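Local coordinates for protein putative endo-1,4-beta-xylanase (PDB 5MSX) that probably hydrolyses glycosidic bonds in plant pectin, possibly releasing arabinofuranosyl units, as a calcium-binding family 43 glycoside hydrolase of a gut bacterium, at residues P84-E89 against P108-Y113; E156-D161 against V232-P237; T249-G254 against D344-R349; F264-E267 against Y272-A275; I375-V380 against G449-W454. All coordinates share one frame; numbering follows the deposited sequence.

Contact 1 of 5, residues P84-E89 against P108-Y113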
# COMPACT_ATOMS: atom_id res chain seq x y z
N PRO C 84 -18.69 9.18 9.44
CA PRO C 84 -19.42 9.23 10.73
C PRO C 84 -18.72 9.96 11.86
O PRO C 84 -19.32 10.84 12.46
CB PRO C 84 -19.64 7.75 11.04
CG PRO C 84 -19.81 7.14 9.69
CD PRO C 84 -18.73 7.82 8.87
N SER C 85 -17.45 9.68 12.11
CA SER C 85 -16.77 10.36 13.21
C SER C 85 -16.68 11.89 13.08
O SER C 85 -16.55 12.59 14.08
CB SER C 85 -15.39 9.75 13.48
OG SER C 85 -14.39 10.24 12.60
N ALA C 86 -16.73 12.43 11.86
CA ALA C 86 -16.54 13.86 11.65
C ALA C 86 -17.84 14.59 11.37
O ALA C 86 -17.81 15.79 11.11
CB ALA C 86 -15.56 14.09 10.51
N ALA C 87 -18.96 13.89 11.45
CA ALA C 87 -20.27 14.38 11.01
C ALA C 87 -20.81 15.67 11.70
O ALA C 87 -21.68 16.31 11.18
CB ALA C 87 -21.30 13.28 11.12
N LYS C 88 -20.30 16.01 12.87
CA LYS C 88 -20.71 17.22 13.56
C LYS C 88 -19.54 18.15 13.78
O LYS C 88 -19.64 19.13 14.52
CB LYS C 88 -21.38 16.83 14.88
CG LYS C 88 -22.41 15.71 14.70
CD LYS C 88 -23.47 15.74 15.77
CE LYS C 88 -24.20 14.42 15.89
NZ LYS C 88 -25.12 14.41 17.07
N GLU C 89 -18.43 17.90 13.10
CA GLU C 89 -17.29 18.80 13.15
C GLU C 89 -17.45 19.79 12.04
O GLU C 89 -18.24 19.56 11.14
CB GLU C 89 -15.97 18.02 12.98
CG GLU C 89 -15.86 16.78 13.87
CD GLU C 89 -16.15 17.09 15.33
OE1 GLU C 89 -15.51 18.01 15.87
OE2 GLU C 89 -17.02 16.40 15.91
N PRO C 108 -9.56 15.80 4.21
CA PRO C 108 -10.33 17.02 4.49
C PRO C 108 -9.71 17.90 5.56
O PRO C 108 -8.73 17.51 6.22
CB PRO C 108 -11.69 16.47 4.89
CG PRO C 108 -11.36 15.19 5.56
CD PRO C 108 -10.22 14.61 4.78
N THR C 109 -10.23 19.12 5.69
CA THR C 109 -9.78 20.06 6.71
C THR C 109 -10.84 20.12 7.79
O THR C 109 -11.93 20.63 7.57
CB THR C 109 -9.47 21.41 6.09
OG1 THR C 109 -8.42 21.23 5.14
CG2 THR C 109 -9.03 22.44 7.14
N ILE C 110 -10.52 19.54 8.96
CA ILE C 110 -11.52 19.32 10.01
C ILE C 110 -11.15 20.18 11.20
O ILE C 110 -10.03 20.11 11.72
CB ILE C 110 -11.68 17.82 10.35
CG1 ILE C 110 -11.90 17.01 9.06
CG2 ILE C 110 -12.85 17.59 11.30
CD1 ILE C 110 -12.30 15.55 9.23
N ASN C 111 -12.08 21.06 11.57
CA ASN C 111 -11.86 22.11 12.58
C ASN C 111 -10.57 22.86 12.34
O ASN C 111 -9.80 23.07 13.26
CB ASN C 111 -11.94 21.53 14.00
CG ASN C 111 -13.27 20.86 14.25
OD1 ASN C 111 -14.32 21.37 13.88
ND2 ASN C 111 -13.23 19.69 14.85
N GLY C 112 -10.33 23.24 11.08
CA GLY C 112 -9.13 23.99 10.69
C GLY C 112 -7.86 23.22 10.32
O GLY C 112 -6.84 23.83 9.96
N TYR C 113 -7.89 21.89 10.39
CA TYR C 113 -6.65 21.11 10.24
C TYR C 113 -6.84 19.90 9.34
O TYR C 113 -7.89 19.27 9.36
CB TYR C 113 -6.10 20.67 11.63
CG TYR C 113 -5.59 21.83 12.44
CD1 TYR C 113 -6.43 22.58 13.24
CD2 TYR C 113 -4.25 22.19 12.40
CE1 TYR C 113 -5.96 23.65 13.98
CE2 TYR C 113 -3.77 23.24 13.15
CZ TYR C 113 -4.63 23.97 13.92
OH TYR C 113 -4.14 25.03 14.63

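Contact 2 of 5, residues E156-D161 against V232-P237. With EDO (1,2-ethanediol), chain X.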
# COMPACT_ATOMS: atom_id res chain seq x y z
N GLU C 156 -4.64 18.73 -1.61
CA GLU C 156 -4.81 18.23 -2.98
C GLU C 156 -3.74 17.13 -3.21
O GLU C 156 -2.55 17.36 -2.96
CB GLU C 156 -4.61 19.41 -3.93
CG GLU C 156 -4.48 19.12 -5.42
CD GLU C 156 -5.81 18.82 -6.09
OE1 GLU C 156 -6.80 18.53 -5.35
OE2 GLU C 156 -5.85 18.85 -7.37
N ILE C 157 -4.18 15.96 -3.67
CA ILE C 157 -3.30 14.79 -3.85
C ILE C 157 -2.99 14.54 -5.33
O ILE C 157 -3.87 14.66 -6.18
CB ILE C 157 -3.93 13.55 -3.21
CG1 ILE C 157 -4.33 13.84 -1.75
CG2 ILE C 157 -3.00 12.34 -3.24
CD1 ILE C 157 -3.19 14.06 -0.77
N PHE C 158 -1.73 14.24 -5.63
CA PHE C 158 -1.34 13.79 -6.97
C PHE C 158 -0.52 12.49 -6.90
O PHE C 158 0.42 12.39 -6.10
CB PHE C 158 -0.53 14.86 -7.67
CG PHE C 158 -0.05 14.44 -9.03
CD1 PHE C 158 -0.96 14.27 -10.09
CD2 PHE C 158 1.31 14.20 -9.27
CE1 PHE C 158 -0.52 13.90 -11.35
CE2 PHE C 158 1.76 13.81 -10.54
CZ PHE C 158 0.84 13.66 -11.57
N VAL C 159 -0.84 11.51 -7.74
CA VAL C 159 0.02 10.28 -7.87
C VAL C 159 0.60 10.25 -9.28
O VAL C 159 -0.14 10.21 -10.25
CB VAL C 159 -0.76 8.98 -7.59
CG1 VAL C 159 0.17 7.76 -7.59
CG2 VAL C 159 -1.51 9.07 -6.27
N ASP C 160 1.92 10.28 -9.40
CA ASP C 160 2.55 10.37 -10.71
C ASP C 160 2.59 8.97 -11.37
O ASP C 160 2.26 7.95 -10.71
CB ASP C 160 3.95 11.03 -10.59
CG ASP C 160 4.39 11.77 -11.84
OD1 ASP C 160 3.73 11.69 -12.91
OD2 ASP C 160 5.43 12.48 -11.75
N ASP C 161 2.94 8.93 -12.66
CA ASP C 161 2.96 7.69 -13.46
C ASP C 161 3.88 6.60 -12.84
O ASP C 161 3.58 5.42 -12.95
CB ASP C 161 3.35 7.97 -14.92
CG ASP C 161 2.29 8.81 -15.68
OD1 ASP C 161 1.12 8.37 -15.79
OD2 ASP C 161 2.62 9.92 -16.17
N VAL C 232 9.16 19.29 -15.76
CA VAL C 232 10.21 18.56 -15.06
C VAL C 232 9.59 17.63 -14.03
O VAL C 232 9.72 16.43 -14.15
CB VAL C 232 11.23 19.51 -14.37
CG1 VAL C 232 12.26 18.72 -13.57
CG2 VAL C 232 11.92 20.38 -15.41
N SER C 233 8.94 18.18 -13.01
CA SER C 233 8.38 17.35 -11.94
C SER C 233 7.23 18.08 -11.25
O SER C 233 7.08 19.29 -11.41
CB SER C 233 9.47 16.98 -10.91
OG SER C 233 9.72 18.05 -10.01
N PRO C 234 6.43 17.35 -10.44
CA PRO C 234 5.41 18.01 -9.59
C PRO C 234 5.97 19.01 -8.56
O PRO C 234 5.23 19.84 -8.08
CB PRO C 234 4.72 16.84 -8.89
CG PRO C 234 5.01 15.65 -9.75
CD PRO C 234 6.38 15.89 -10.33
N MET C 235 7.26 18.94 -8.23
CA MET C 235 7.87 19.94 -7.37
C MET C 235 8.69 20.94 -8.16
O MET C 235 9.49 21.64 -7.59
CB MET C 235 8.67 19.26 -6.24
CG MET C 235 7.75 18.50 -5.33
SD MET C 235 8.53 17.45 -4.10
CE MET C 235 9.16 18.67 -2.98
N GLY C 236 8.49 21.03 -9.47
CA GLY C 236 9.12 22.07 -10.28
C GLY C 236 10.41 21.64 -10.94
O GLY C 236 10.72 20.45 -10.96
N PRO C 237 11.17 22.57 -11.52
CA PRO C 237 10.85 24.02 -11.55
C PRO C 237 9.65 24.38 -12.45
O PRO C 237 9.35 23.67 -13.40
CB PRO C 237 12.14 24.65 -12.10
CG PRO C 237 12.86 23.53 -12.76
CD PRO C 237 12.56 22.33 -11.92
C1 EDO X . -1.11 11.23 -14.22
O1 EDO X . -2.27 12.07 -14.29
C2 EDO X . -1.43 10.08 -13.27
O2 EDO X . -0.25 9.33 -12.98

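Contact 3 of 5, residues T249-G254 against D344-R349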
# COMPACT_ATOMS: atom_id res chain seq x y z
N THR C 249 -13.52 37.52 -11.92
CA THR C 249 -14.85 38.14 -12.03
C THR C 249 -15.16 38.57 -13.48
O THR C 249 -14.30 39.14 -14.16
CB THR C 249 -15.00 39.33 -11.06
OG1 THR C 249 -15.06 38.81 -9.72
CG2 THR C 249 -16.29 40.19 -11.36
N ASN C 250 -16.35 38.20 -13.95
CA ASN C 250 -16.89 38.65 -15.24
C ASN C 250 -18.13 39.52 -14.93
O ASN C 250 -19.24 39.00 -14.64
CB ASN C 250 -17.25 37.46 -16.11
CG ASN C 250 -17.73 37.87 -17.50
OD1 ASN C 250 -18.43 38.88 -17.66
ND2 ASN C 250 -17.41 37.06 -18.49
N TYR C 251 -17.91 40.83 -14.95
CA TYR C 251 -18.91 41.81 -14.55
C TYR C 251 -20.13 41.74 -15.47
O TYR C 251 -21.26 41.73 -15.01
CB TYR C 251 -18.30 43.23 -14.57
CG TYR C 251 -17.35 43.47 -13.41
CD1 TYR C 251 -17.85 43.79 -12.15
CD2 TYR C 251 -15.97 43.36 -13.56
CE1 TYR C 251 -17.00 44.00 -11.08
CE2 TYR C 251 -15.12 43.57 -12.49
CZ TYR C 251 -15.65 43.89 -11.26
OH TYR C 251 -14.86 44.11 -10.17
N GLU C 252 -19.87 41.68 -16.78
CA GLU C 252 -20.91 41.56 -17.81
C GLU C 252 -21.88 40.39 -17.60
O GLU C 252 -23.08 40.53 -17.80
CB GLU C 252 -20.27 41.43 -19.19
N ARG C 253 -21.35 39.22 -17.25
CA ARG C 253 -22.18 38.04 -16.97
C ARG C 253 -22.62 37.92 -15.53
O ARG C 253 -23.39 37.04 -15.20
CB ARG C 253 -21.47 36.76 -17.40
CG ARG C 253 -21.34 36.67 -18.92
CD ARG C 253 -20.69 35.39 -19.38
NE ARG C 253 -20.08 35.58 -20.69
CZ ARG C 253 -19.07 34.87 -21.21
NH1 ARG C 253 -18.49 33.87 -20.54
NH2 ARG C 253 -18.62 35.17 -22.42
N GLY C 254 -22.20 38.82 -14.67
CA GLY C 254 -22.63 38.77 -13.25
C GLY C 254 -22.06 37.54 -12.51
O GLY C 254 -22.79 36.87 -11.76
N ASP C 344 -16.12 44.11 -3.28
CA ASP C 344 -16.39 44.73 -4.59
C ASP C 344 -17.67 45.54 -4.45
O ASP C 344 -18.77 44.97 -4.53
CB ASP C 344 -16.57 43.67 -5.67
CG ASP C 344 -16.69 44.24 -7.06
OD1 ASP C 344 -16.99 45.48 -7.25
OD2 ASP C 344 -16.46 43.42 -7.99
N PRO C 345 -17.54 46.87 -4.27
CA PRO C 345 -18.78 47.64 -4.08
C PRO C 345 -19.76 47.63 -5.26
O PRO C 345 -20.91 48.04 -5.08
CB PRO C 345 -18.28 49.07 -3.74
CG PRO C 345 -16.79 49.03 -3.76
CD PRO C 345 -16.34 47.73 -4.35
N THR C 346 -19.33 47.16 -6.44
CA THR C 346 -20.22 46.99 -7.60
C THR C 346 -21.01 45.68 -7.63
O THR C 346 -21.83 45.50 -8.52
CB THR C 346 -19.47 47.14 -8.96
OG1 THR C 346 -18.68 45.97 -9.23
CG2 THR C 346 -18.59 48.37 -8.96
N CYS C 347 -20.73 44.75 -6.71
CA CYS C 347 -21.45 43.47 -6.68
C CYS C 347 -22.76 43.60 -5.90
O CYS C 347 -22.81 43.33 -4.70
CB CYS C 347 -20.60 42.34 -6.11
SG CYS C 347 -21.52 40.78 -6.03
N LEU C 348 -23.83 43.96 -6.61
CA LEU C 348 -25.05 44.44 -6.00
C LEU C 348 -26.23 43.65 -6.58
O LEU C 348 -26.76 43.96 -7.66
CB LEU C 348 -25.18 45.92 -6.27
CG LEU C 348 -24.10 46.85 -5.68
CD1 LEU C 348 -24.11 48.25 -6.31
CD2 LEU C 348 -24.22 46.96 -4.17
N ARG C 349 -26.60 42.59 -5.87
CA ARG C 349 -27.58 41.66 -6.36
C ARG C 349 -28.72 41.50 -5.39
O ARG C 349 -28.60 41.75 -4.20
CB ARG C 349 -26.92 40.29 -6.61
CG ARG C 349 -25.81 40.40 -7.64
CD ARG C 349 -25.39 39.05 -8.20
NE ARG C 349 -24.62 38.26 -7.26
CZ ARG C 349 -23.86 37.22 -7.60
NH1 ARG C 349 -23.76 36.83 -8.89
NH2 ARG C 349 -23.18 36.57 -6.65
O HOH W 1 -14.85 41.40 -8.21

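Contact 4 of 5, residues F264-E267 against Y272-A275. With EDO (1,2-ethanediol), chain V; EDO (1,2-ethanediol), chain B.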
# COMPACT_ATOMS: atom_id res chain seq x y z
N PHE C 264 -11.28 18.39 -13.52
CA PHE C 264 -11.50 16.98 -13.77
C PHE C 264 -11.76 16.71 -15.26
O PHE C 264 -12.11 17.61 -16.02
CB PHE C 264 -12.66 16.44 -12.90
CG PHE C 264 -14.01 16.89 -13.35
CD1 PHE C 264 -14.51 18.11 -12.94
CD2 PHE C 264 -14.76 16.11 -14.22
CE1 PHE C 264 -15.77 18.54 -13.38
CE2 PHE C 264 -16.01 16.53 -14.69
CZ PHE C 264 -16.51 17.75 -14.26
N HIS C 265 -11.57 15.45 -15.64
CA HIS C 265 -11.94 14.97 -16.94
C HIS C 265 -12.59 13.60 -16.77
O HIS C 265 -12.08 12.80 -16.01
CB HIS C 265 -10.72 14.92 -17.89
CG HIS C 265 -9.69 13.89 -17.54
ND1 HIS C 265 -9.68 12.63 -18.10
CD2 HIS C 265 -8.58 13.96 -16.77
CE1 HIS C 265 -8.64 11.95 -17.66
NE2 HIS C 265 -7.96 12.74 -16.85
N PRO C 266 -13.72 13.35 -17.44
CA PRO C 266 -14.30 11.99 -17.42
C PRO C 266 -13.29 10.96 -17.93
O PRO C 266 -12.58 11.22 -18.89
CB PRO C 266 -15.48 12.10 -18.39
CG PRO C 266 -15.86 13.54 -18.37
CD PRO C 266 -14.58 14.31 -18.14
N GLU C 267 -13.23 9.82 -17.26
CA GLU C 267 -12.27 8.76 -17.61
C GLU C 267 -12.30 8.41 -19.11
O GLU C 267 -13.35 8.37 -19.74
CB GLU C 267 -12.53 7.51 -16.74
CG GLU C 267 -11.54 6.35 -16.88
CD GLU C 267 -10.11 6.66 -16.45
OE1 GLU C 267 -9.73 7.84 -16.25
OE2 GLU C 267 -9.33 5.70 -16.32
N TYR C 272 -11.65 18.34 -20.53
CA TYR C 272 -11.41 18.84 -19.17
C TYR C 272 -12.48 19.88 -18.81
O TYR C 272 -13.01 20.58 -19.69
CB TYR C 272 -10.00 19.44 -19.07
CG TYR C 272 -8.92 18.42 -18.96
CD1 TYR C 272 -8.59 17.61 -20.05
CD2 TYR C 272 -8.25 18.20 -17.76
CE1 TYR C 272 -7.59 16.65 -19.95
CE2 TYR C 272 -7.26 17.23 -17.66
CZ TYR C 272 -6.94 16.47 -18.75
OH TYR C 272 -5.98 15.50 -18.65
N TYR C 273 -12.79 19.94 -17.51
CA TYR C 273 -13.77 20.85 -16.92
C TYR C 273 -13.17 21.50 -15.68
O TYR C 273 -12.33 20.92 -15.00
CB TYR C 273 -15.06 20.09 -16.53
CG TYR C 273 -15.72 19.49 -17.74
CD1 TYR C 273 -16.60 20.23 -18.53
CD2 TYR C 273 -15.38 18.21 -18.15
CE1 TYR C 273 -17.16 19.67 -19.68
CE2 TYR C 273 -15.94 17.64 -19.28
CZ TYR C 273 -16.82 18.37 -20.04
OH TYR C 273 -17.32 17.78 -21.17
N PHE C 274 -13.63 22.72 -15.42
CA PHE C 274 -13.22 23.56 -14.28
C PHE C 274 -14.47 23.80 -13.44
O PHE C 274 -15.48 24.31 -13.95
CB PHE C 274 -12.64 24.88 -14.82
CG PHE C 274 -12.31 25.88 -13.77
CD1 PHE C 274 -11.26 25.66 -12.86
CD2 PHE C 274 -13.03 27.07 -13.68
CE1 PHE C 274 -10.93 26.60 -11.90
CE2 PHE C 274 -12.70 28.03 -12.71
CZ PHE C 274 -11.67 27.81 -11.82
N ALA C 275 -14.43 23.41 -12.17
CA ALA C 275 -15.51 23.69 -11.23
C ALA C 275 -15.03 24.75 -10.31
O ALA C 275 -13.86 24.73 -9.92
CB ALA C 275 -15.83 22.46 -10.43
C1 EDO V . -10.25 13.21 -12.15
O1 EDO V . -10.17 13.86 -13.43
C2 EDO V . -11.14 11.99 -12.21
O2 EDO V . -12.30 12.22 -13.02
C1 EDO B . -18.39 13.31 -22.36
O1 EDO B . -17.77 13.02 -21.10
C2 EDO B . -18.24 14.80 -22.67
O2 EDO B . -17.04 15.30 -22.04

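Contact 5 of 5, residues I375-V380 against G449-W454. With CA (calcium ion), chain T.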
# COMPACT_ATOMS: atom_id res chain seq x y z
N ILE C 375 -45.21 27.32 10.64
CA ILE C 375 -46.13 26.24 11.07
C ILE C 375 -46.82 25.64 9.85
O ILE C 375 -47.72 26.26 9.28
CB ILE C 375 -47.20 26.77 12.07
CG1 ILE C 375 -46.56 27.21 13.39
CG2 ILE C 375 -48.29 25.72 12.33
CD1 ILE C 375 -47.36 28.27 14.11
N ASN C 376 -46.45 24.42 9.47
CA ASN C 376 -46.88 23.85 8.18
C ASN C 376 -46.90 24.87 7.02
O ASN C 376 -47.96 25.14 6.45
CB ASN C 376 -48.26 23.19 8.28
CG ASN C 376 -48.27 21.98 9.17
OD1 ASN C 376 -47.34 21.73 9.94
ND2 ASN C 376 -49.34 21.21 9.06
N PRO C 377 -45.72 25.46 6.69
CA PRO C 377 -45.63 26.13 5.40
C PRO C 377 -45.90 25.13 4.30
O PRO C 377 -45.59 23.95 4.47
CB PRO C 377 -44.17 26.61 5.34
CG PRO C 377 -43.45 25.90 6.43
CD PRO C 377 -44.48 25.57 7.47
N TRP C 378 -46.50 25.57 3.20
CA TRP C 378 -46.83 24.65 2.14
C TRP C 378 -46.73 25.29 0.77
O TRP C 378 -46.76 26.52 0.63
CB TRP C 378 -48.22 24.04 2.36
CG TRP C 378 -49.32 25.06 2.51
CD1 TRP C 378 -49.89 25.48 3.68
CD2 TRP C 378 -49.97 25.79 1.46
NE1 TRP C 378 -50.85 26.42 3.42
CE2 TRP C 378 -50.93 26.63 2.06
CE3 TRP C 378 -49.84 25.81 0.06
CZ2 TRP C 378 -51.75 27.49 1.32
CZ3 TRP C 378 -50.64 26.67 -0.68
CH2 TRP C 378 -51.58 27.51 -0.05
N ILE C 379 -46.60 24.42 -0.23
CA ILE C 379 -46.55 24.81 -1.64
C ILE C 379 -47.37 23.80 -2.42
O ILE C 379 -47.42 22.64 -2.05
CB ILE C 379 -45.07 24.89 -2.14
CG1 ILE C 379 -44.99 25.32 -3.60
CG2 ILE C 379 -44.31 23.58 -1.91
CD1 ILE C 379 -43.63 25.87 -4.02
N VAL C 380 -47.98 24.25 -3.51
CA VAL C 380 -48.86 23.44 -4.33
C VAL C 380 -48.44 23.53 -5.78
O VAL C 380 -48.33 24.62 -6.32
CB VAL C 380 -50.33 23.98 -4.26
CG1 VAL C 380 -51.19 23.50 -5.43
CG2 VAL C 380 -50.98 23.61 -2.93
N GLY C 449 -37.29 21.12 9.34
CA GLY C 449 -36.27 21.54 8.38
C GLY C 449 -36.57 22.90 7.77
O GLY C 449 -37.66 23.45 7.92
N VAL C 450 -35.59 23.45 7.05
CA VAL C 450 -35.75 24.77 6.44
C VAL C 450 -36.86 24.73 5.40
O VAL C 450 -36.86 23.86 4.54
CB VAL C 450 -34.43 25.27 5.85
CG1 VAL C 450 -34.64 26.49 4.96
CG2 VAL C 450 -33.48 25.57 6.99
N PRO C 451 -37.84 25.65 5.51
CA PRO C 451 -39.01 25.58 4.64
C PRO C 451 -38.78 26.22 3.25
O PRO C 451 -39.26 27.32 2.97
CB PRO C 451 -40.08 26.32 5.46
CG PRO C 451 -39.32 27.34 6.23
CD PRO C 451 -37.99 26.69 6.55
N GLY C 452 -38.05 25.50 2.38
CA GLY C 452 -37.74 25.98 1.05
C GLY C 452 -37.33 24.88 0.11
O GLY C 452 -36.91 23.82 0.55
N ILE C 453 -37.44 25.15 -1.19
CA ILE C 453 -37.20 24.18 -2.23
C ILE C 453 -36.39 24.81 -3.39
O ILE C 453 -36.84 25.81 -4.02
CB ILE C 453 -38.54 23.63 -2.80
CG1 ILE C 453 -39.40 22.99 -1.69
CG2 ILE C 453 -38.28 22.61 -3.89
CD1 ILE C 453 -40.67 22.34 -2.21
N TRP C 454 -35.22 24.21 -3.67
CA TRP C 454 -34.45 24.48 -4.91
C TRP C 454 -35.13 23.93 -6.17
O TRP C 454 -35.27 24.64 -7.18
CB TRP C 454 -33.05 23.85 -4.82
CG TRP C 454 -32.15 24.36 -3.75
CD1 TRP C 454 -31.82 23.73 -2.60
CD2 TRP C 454 -31.44 25.61 -3.75
NE1 TRP C 454 -30.94 24.50 -1.87
CE2 TRP C 454 -30.70 25.67 -2.55
CE3 TRP C 454 -31.38 26.69 -4.64
CZ2 TRP C 454 -29.90 26.77 -2.21
CZ3 TRP C 454 -30.60 27.78 -4.31
CH2 TRP C 454 -29.85 27.80 -3.12
CA CA T . -34.97 26.44 -8.76

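Contact 1 of 5, residues P84-E89 against P108-Y113
Glu89 leans on Ile110 with its hydrocarbon part and reaches Asn111 with its carboxylate. Its CB sits 3.6 Å from Ile110 CG2, and CG stays close to the same methyl at 4.0 Å. The chain then bends at chi2 (-51°), which carries the carboxylate to the Asn111 amide. There Glu89 OE1 accepts from Asn111 ND2 at 3.0 Å on its anti lone pair, the one away from OE2. The bond is nearly straight, 162° at the hydrogen, and lies almost in the amide plane; the carboxylate and amide planes are nearly perpendicular. The other end of the Asn111 amide is held too, because OD1 accepts from Lys90 N; together the two bonds fix which way the amide is flipped. With an alanine in place of Asn111, Glu89 OE1 and Lys90 N would probably both lose these partners and the carboxylate be left freer to swing. Deeper in, Ile110 CD1 meets Ala86 CB at 3.8 Å, and Phe135 packs on both residues. The backbone is shaped by two tight turns: a type I turn from Ala86 to Glu89 delivers the glutamate, and a type I' turn from Ile110 to Tyr113 makes the two-residue beta hairpin joining strands 109-110 and 113-119 in the family 43 catalytic domain.

Contact 2 of 5, residues E156-D161 against V232-P237
Strand 156-159 is an outer strand of one four-stranded antiparallel sheet in the catalytic domain, and the turn at 232-237 leaves strand 224-230 of the next; the contact joins these two neighbouring sheets, an arrangement consistent with adjacent blades of the five-bladed beta-propeller of family 43. The turn brings a single residue across, Pro234, whose CG reaches both Phe158 and Asp160. Phe158 CE2 lies 3.8 Å from Pro234 CG, the two side chains crossing at about a right angle. With CG of Phe158 anti to the backbone N (chi1 178°), the ring's CE2 corner is placed beside Pro234 CG, and Phe204 meets that ring edge-to-face. Asp160 OD2 comes within 3.8 Å of both CG and CD of Pro234, but its polar bond is made elsewhere, to the hydroxyl of Tyr211. OD1 accepts from Asp161 N at 2.9 Å, from a donor 35° out of the carboxylate plane, and forms a salt bridge with Lys206.

The turn has its own brace. Ser233 OG donates to Gly236 O at 2.8 Å, in the carbonyl plane on a lone pair, and Gly236 N returns a backbone bond to Ser233 O across the type I turn. A 1,2-ethanediol, probably from the crystallisation liquor, donates through O2 to Val159 O.

No hydrogen bond links the two segments. The contact therefore rests on van der Waals packing against the proline ring, while the nearby carboxylate has its charge balanced by Lys206 at OD1 and its OD2 bonded to the Tyr211 hydroxyl, which probably makes its burial beside an apolar ring tolerable.

Contact 3 of 5, residues T249-G254 against D344-R349
Neither segment is regular helix or strand: 249-254 runs through a bend where Gly254 N bonds back to Tyr251 O, and 344-349 begins with a type I turn from Asp344 to Cys347, closed by Cys347 N to Asp344 O. Their nearest alpha carbons, Gly254 and Cys347, are 8.2 Å apart, so the backbones themselves stay apart and the contact is made mainly by side chains. It joins a loop of the family 43 catalytic domain to a turn within the F5/8 type C region. Within the turn, Asp344 OD1 accepts from Thr346 N, an Asx turn, and also from Thr346 OG1 at 2.6 Å, both donors on the same face of the carboxylate.

The other oxygen faces Tyr251. In the conformer described here, one of two, Tyr251 OH donates to Asp344 OD2 at 2.8 Å, reaching it from above the carboxylate plane, with ring and carboxylate turned 74° apart; whether the other conformer keeps the bond is uncertain. The same OD2 takes a hydrogen bond from a water at 2.6 Å, and that water is also bonded to Thr249 OG1. Thr249 CG2 sits 3.6 Å above the centre of the Tyr251 ring, covering that face, while Thr346 OG1 approaches Tyr251 CE1 at 3.2 Å. Replacing Asp344 by an alanine would probably leave the Tyr251 hydroxyl and the water without their shared acceptor and free the Thr346 side chain to turn.

At the far end, the guanidinium of Arg349 is bound by Glu278 in a salt bridge and by Gly280 O; its NH1 comes edge-on to within 3.0 Å of Gly254 O, at an angle too poor for a hydrogen bond.

Contact 4 of 5, residues F264-E267 against Y272-A275
Two backbone hydrogen bonds join Phe264 and Tyr273, which form an antiparallel hydrogen-bonded pair with their alpha carbons 5.5 Å apart. Tyr273 N donates to Phe264 O at 2.8 Å, nearly along the C=O axis, and Phe264 N donates to Tyr273 O at 3.1 Å. Tyr272 CA adds a CH...O contact to Phe264 O.

Aromatic contacts come next. Both side chains of the bridged pair project from the same face of the sheet. Phe264 CG lies between its backbone N and carbonyl carbon (chi1 73°), which sets the ring with one face against Tyr273 CB, 3.9 Å from the ring centroid. The two rings run nearly parallel, 24° between planes, but are slid so far apart that they barely overlap. His265 and Tyr272 lie side by side, pointing the same way: His265 CB sits almost exactly over the centre of the Tyr272 ring, 3.9 Å from its centroid, while the imidazole itself is oblique to the phenol.

These residues belong to a hairpin of the catalytic domain, between strand 261-264 and strand 272-278, the central strand of a three-stranded antiparallel sheet. Phe264 also meets Phe73 and Ile39, while Phe295 and Tyr272 pack edge-to-face.

Among apolar contacts, Pro266 CD comes to the edge of the Tyr273 ring, 3.8 Å from CE2. Polar groups are met by two 1,2-ethanediol molecules, probably from the crystallisation liquor: Tyr273 OH donates to O2 of one at 2.6 Å, and His265 N to O1 of the other at 3.1 Å.

Contact 5 of 5, residues I375-V380 against G449-W454
Pro377 and Pro451 meet first, at one corner of each ring: Pro377 CG lies 3.5 Å from Pro451 CB, the two rings crossing at a slant. Two residues further along both chains, Ile379 CG2 touches Ile453 CD1 at 3.9 Å. The isoleucine on strand 452-458 reaches with its longer branch: its CG1 is anti to the carbonyl carbon (chi1 -58°) and the branch runs on extended to CD1, whereas Ile379 offers its short CG2 methyl. No hydrogen bond crosses between the segments, so the contact is wholly apolar.

The backbones behind these side chains run roughly the same way, 22° apart, yet each is bonded to other strands. Ile379 pairs with Ile444 of strand 438-448, and Pro451 with Ala369. Trp367 packs on both isoleucines, and Ile444 also touches Ile453, so the two methyls sit inside a larger apolar cluster. Pro451 is at the centre of an inverse gamma turn, with Gly452 N bonded to Val450 O at 3.0 Å, and this bend brings the chain into the strand that carries Ile453.

Just beyond, the chain turns a corner at Trp454, whose carbonyl O binds the calcium ion at 2.4 Å; Phe357, Asp360, Ala362, Ser365 and Glu455 supply further ligands. Strands packed through apolar side chains, beside a calcium site built largely from backbone carbonyls, are what the beta-sandwich of an F5/8 type C (discoidin-like) domain presents.

From the N terminus, contact 1 closes first, joining the loop after strand 78-79 to the hairpin at 109-110. Contact 2 follows, spanning 70 residues to bring two successive sheets of the catalytic domain together. Contact 3 then opens at 249-254 and closes only at 344-349, linking the catalytic domain to the F5/8 type C region; contact 4, a short hairpin, is nested inside that loop. Contact 5 comes last, wholly within the C-terminal domain, on the opposite side of the chain's centre from contacts 2 and 4. No contacts cross, and none touch: contact 2 comes nearest to its neighbours, about 8 Å between nearest atoms to both contact 1 and contact 4.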